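Local coordinates for protein membrane-bound lytic murein transglycosylase A (Burkholderia pseudomallei, PDB 6QK4) that probably cleaves the glycosidic bond between MurNAc and GlcNAc in peptidoglycan, leaving a 1,6-anhydro bond on the MurNAc residue, at residues L267-V275 with V316-L324. Residues are numbered along the deposited sequence; the frame is centred on the assembly and turned at random.
Sequences LTPERSIAV and VRADYFWGL
Leu267 packs on one face of the Phe321 ring. Its CB lies 4.1 Å from the ring centroid in a CH-pi contact, and its CD1 stands over the ring centre. The backbone N of Gly323, from Phe321's own strand, covers the opposite face. The ring reaches this slot with CG anti to the backbone N of Phe321 (chi1 179°), and Tyr106 of strand 101-114 also meets it. Strand 272-274 pairs antiparallel with strand 317-324 in the 3D domain, a sequence family of the double-psi beta-barrel clan. Ala274 and Asp319 are the hydrogen-bonded pair, joined by Ala274 N to Asp319 O (2.9 Å) and Asp319 N to Ala274 O (2.8 Å). Ile273 and Tyr320 are the non-hydrogen-bonded pair next to it. Residues 268 to 271 form a turn, with Arg271 N bonded to Thr268 O. Glu270 N still reaches Phe321 O. Glu270 is partly exposed but well held. Tyr320 OH donates to the anti lone pair of Glu270 OE1 (2.8 Å), at the edge of the tyrosine ring. The carboxylate also touches Trp322, with Glu270 OE1 3.5 Å from CZ3. The solvent side begins at a water that donates to Glu270 OE2 and Trp322 O. Pro269 is exposed there, its CB resting 3.7 Å from Gly323 CA. At the backbone angles of Gly323 (119°/-160°) a side chain would press on the preceding carbonyl O and crowd Pro269.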
loop_
_atom_site.group_PDB
_atom_site.type_symbol
_atom_site.label_atom_id
_atom_site.label_comp_id
_atom_site.label_asym_id
_atom_site.label_seq_id
_atom_site.Cartn_x
_atom_site.Cartn_y
_atom_site.Cartn_z
ATOM N N LEU A 267 8.877 0.715 4.637
ATOM C CA LEU A 267 7.568 0.321 5.216
ATOM C C LEU A 267 7.516 -1.166 5.545
ATOM O O LEU A 267 8.060 -2.005 4.825
ATOM C CB LEU A 267 6.450 0.672 4.233
ATOM C CG LEU A 267 6.429 2.130 3.762
ATOM C CD1 LEU A 267 5.333 2.404 2.746
ATOM C CD2 LEU A 267 6.208 2.992 4.980
ATOM N N THR A 268 6.765 -1.516 6.625
ATOM C CA THR A 268 6.603 -2.920 7.000
ATOM C C THR A 268 5.198 -3.395 6.641
ATOM O O THR A 268 4.209 -2.756 7.045
ATOM C CB THR A 268 6.819 -3.042 8.511
ATOM O OG1 THR A 268 8.133 -2.589 8.810
ATOM C CG2 THR A 268 6.699 -4.543 8.957
ATOM N N PRO A 269 5.040 -4.467 5.878
ATOM C CA PRO A 269 3.687 -4.924 5.513
ATOM C C PRO A 269 2.801 -5.112 6.735
ATOM O O PRO A 269 3.198 -5.746 7.704
ATOM C CB PRO A 269 3.939 -6.262 4.805
ATOM C CG PRO A 269 5.355 -6.063 4.117
ATOM C CD PRO A 269 6.117 -5.257 5.245
ATOM N N GLU A 270 1.570 -4.617 6.652
ATOM C CA GLU A 270 0.569 -4.666 7.738
ATOM C C GLU A 270 1.025 -4.075 9.060
ATOM O O GLU A 270 0.380 -4.325 10.105
ATOM C CB GLU A 270 0.064 -6.092 7.934
ATOM C CG GLU A 270 -0.565 -6.605 6.632
ATOM C CD GLU A 270 -1.612 -7.734 6.914
ATOM O OE1 GLU A 270 -2.614 -7.518 7.671
ATOM O OE2 GLU A 270 -1.386 -8.833 6.353
ATOM N N ARG A 271 2.066 -3.215 9.057
ATOM C CA ARG A 271 2.458 -2.545 10.282
ATOM C C ARG A 271 2.764 -1.082 10.039
ATOM O O ARG A 271 3.256 -0.423 10.966
ATOM C CB ARG A 271 3.701 -3.183 10.934
ATOM C CG ARG A 271 3.471 -4.636 11.468
ATOM C CD ARG A 271 2.558 -4.564 12.711
ATOM N NE ARG A 271 2.205 -5.933 13.088
ATOM C CZ ARG A 271 1.304 -6.210 14.027
ATOM N NH1 ARG A 271 0.738 -5.184 14.663
ATOM N NH2 ARG A 271 0.944 -7.518 14.285
ATOM N N SER A 272 2.570 -0.577 8.806
ATOM C CA SER A 272 2.806 0.819 8.477
ATOM C C SER A 272 1.547 1.383 7.883
ATOM O O SER A 272 0.870 0.693 7.105
ATOM C CB SER A 272 3.921 0.983 7.418
ATOM O OG SER A 272 5.191 0.610 7.910
ATOM N N ILE A 273 1.192 2.608 8.257
ATOM C CA ILE A 273 0.083 3.300 7.610
ATOM C C ILE A 273 0.558 4.663 7.085
ATOM O O ILE A 273 1.489 5.287 7.607
ATOM C CB ILE A 273 -1.119 3.518 8.539
ATOM C CG1 ILE A 273 -0.701 4.219 9.858
ATOM C CG2 ILE A 273 -1.926 2.158 8.693
ATOM C CD1 ILE A 273 -1.972 4.673 10.667
ATOM N N ALA A 274 -0.069 5.084 5.979
ATOM C CA ALA A 274 -0.012 6.466 5.559
ATOM C C ALA A 274 -1.138 7.263 6.225
ATOM O O ALA A 274 -2.278 6.765 6.368
ATOM C CB ALA A 274 -0.138 6.545 4.027
ATOM N N VAL A 275 -0.796 8.481 6.686
ATOM C CA VAL A 275 -1.705 9.353 7.429
ATOM C C VAL A 275 -1.697 10.771 6.847
ATOM O O VAL A 275 -0.851 11.139 6.038
ATOM C CB VAL A 275 -1.373 9.427 8.931
ATOM C CG1 VAL A 275 -1.529 8.082 9.533
ATOM C CG2 VAL A 275 0.096 9.959 9.104
ATOM N N VAL A 316 -9.335 10.938 11.537
ATOM C CA VAL A 316 -9.264 9.481 11.663
ATOM C C VAL A 316 -9.307 8.977 10.249
ATOM O O VAL A 316 -10.384 8.749 9.673
ATOM C CB VAL A 316 -10.427 8.918 12.501
ATOM C CG1 VAL A 316 -10.313 7.341 12.640
ATOM C CG2 VAL A 316 -10.440 9.589 13.921
ATOM N N ARG A 317 -8.135 8.813 9.659
ATOM C CA ARG A 317 -8.028 8.460 8.242
ATOM C C ARG A 317 -6.698 7.739 8.063
ATOM O O ARG A 317 -5.650 8.286 8.462
ATOM C CB ARG A 317 -8.043 9.739 7.404
ATOM C CG ARG A 317 -8.001 9.452 5.911
ATOM C CD ARG A 317 -9.362 8.809 5.433
ATOM N NE ARG A 317 -9.274 8.658 3.944
ATOM C CZ ARG A 317 -8.775 7.602 3.291
ATOM N NH1 ARG A 317 -8.373 6.544 3.938
ATOM N NH2 ARG A 317 -8.656 7.606 1.958
ATOM N N ALA A 318 -6.701 6.582 7.393
ATOM C CA ALA A 318 -5.427 5.911 7.179
ATOM C C ALA A 318 -5.441 5.167 5.844
ATOM O O ALA A 318 -6.494 4.639 5.414
ATOM C CB ALA A 318 -5.139 4.959 8.341
ATOM N N ASP A 319 -4.244 5.059 5.232
ATOM C CA ASP A 319 -4.007 4.092 4.149
ATOM C C ASP A 319 -3.167 2.936 4.717
ATOM O O ASP A 319 -2.033 3.149 5.159
ATOM C CB ASP A 319 -3.258 4.762 2.984
ATOM C CG ASP A 319 -3.835 4.430 1.614
ATOM O OD1 ASP A 319 -4.850 3.734 1.450
ATOM O OD2 ASP A 319 -3.229 4.869 0.602
ATOM N N TYR A 320 -3.725 1.730 4.737
ATOM C CA TYR A 320 -3.055 0.571 5.344
ATOM C C TYR A 320 -2.106 -0.077 4.326
ATOM O O TYR A 320 -2.556 -0.475 3.236
ATOM C CB TYR A 320 -4.159 -0.408 5.761
ATOM C CG TYR A 320 -3.781 -1.614 6.554
ATOM C CD1 TYR A 320 -3.514 -1.504 7.916
ATOM C CD2 TYR A 320 -3.710 -2.837 5.983
ATOM C CE1 TYR A 320 -3.181 -2.633 8.660
ATOM C CE2 TYR A 320 -3.434 -3.991 6.712
ATOM C CZ TYR A 320 -3.156 -3.874 8.053
ATOM O OH TYR A 320 -2.843 -5.004 8.770
ATOM N N PHE A 321 -0.818 -0.194 4.668
ATOM C CA PHE A 321 0.137 -0.780 3.722
ATOM C C PHE A 321 0.051 -2.291 3.796
ATOM O O PHE A 321 0.480 -2.892 4.783
ATOM C CB PHE A 321 1.561 -0.288 3.999
ATOM C CG PHE A 321 2.568 -0.868 3.073
ATOM C CD1 PHE A 321 2.495 -0.614 1.715
ATOM C CD2 PHE A 321 3.593 -1.664 3.553
ATOM C CE1 PHE A 321 3.452 -1.154 0.846
ATOM C CE2 PHE A 321 4.543 -2.198 2.726
ATOM C CZ PHE A 321 4.504 -1.910 1.343
ATOM N N TRP A 322 -0.509 -2.910 2.741
ATOM C CA TRP A 322 -0.660 -4.364 2.701
ATOM C C TRP A 322 0.613 -5.111 2.346
ATOM O O TRP A 322 0.703 -6.302 2.676
ATOM C CB TRP A 322 -1.795 -4.741 1.717
ATOM C CG TRP A 322 -3.118 -4.620 2.325
ATOM C CD1 TRP A 322 -3.991 -3.566 2.207
ATOM C CD2 TRP A 322 -3.734 -5.552 3.218
ATOM N NE1 TRP A 322 -5.111 -3.810 2.917
ATOM C CE2 TRP A 322 -4.990 -5.014 3.564
ATOM C CE3 TRP A 322 -3.350 -6.786 3.752
ATOM C CZ2 TRP A 322 -5.886 -5.677 4.410
ATOM C CZ3 TRP A 322 -4.237 -7.434 4.607
ATOM C CH2 TRP A 322 -5.497 -6.882 4.909
ATOM N N GLY A 323 1.655 -4.454 1.778
ATOM C CA GLY A 323 2.826 -5.228 1.462
ATOM C C GLY A 323 3.129 -5.218 -0.039
ATOM O O GLY A 323 2.662 -4.324 -0.765
ATOM N N LEU A 324 3.917 -6.194 -0.493
ATOM C CA LEU A 324 4.411 -6.281 -1.865
ATOM C C LEU A 324 3.669 -7.362 -2.634
ATOM O O LEU A 324 3.406 -8.450 -2.111
ATOM C CB LEU A 324 5.899 -6.641 -1.947
ATOM C CG LEU A 324 6.928 -5.782 -1.215
ATOM C CD1 LEU A 324 8.338 -6.223 -1.608
ATOM C CD2 LEU A 324 6.745 -4.369 -1.563
HETATM O O HOH W 1 -0.073 -8.630 3.599
#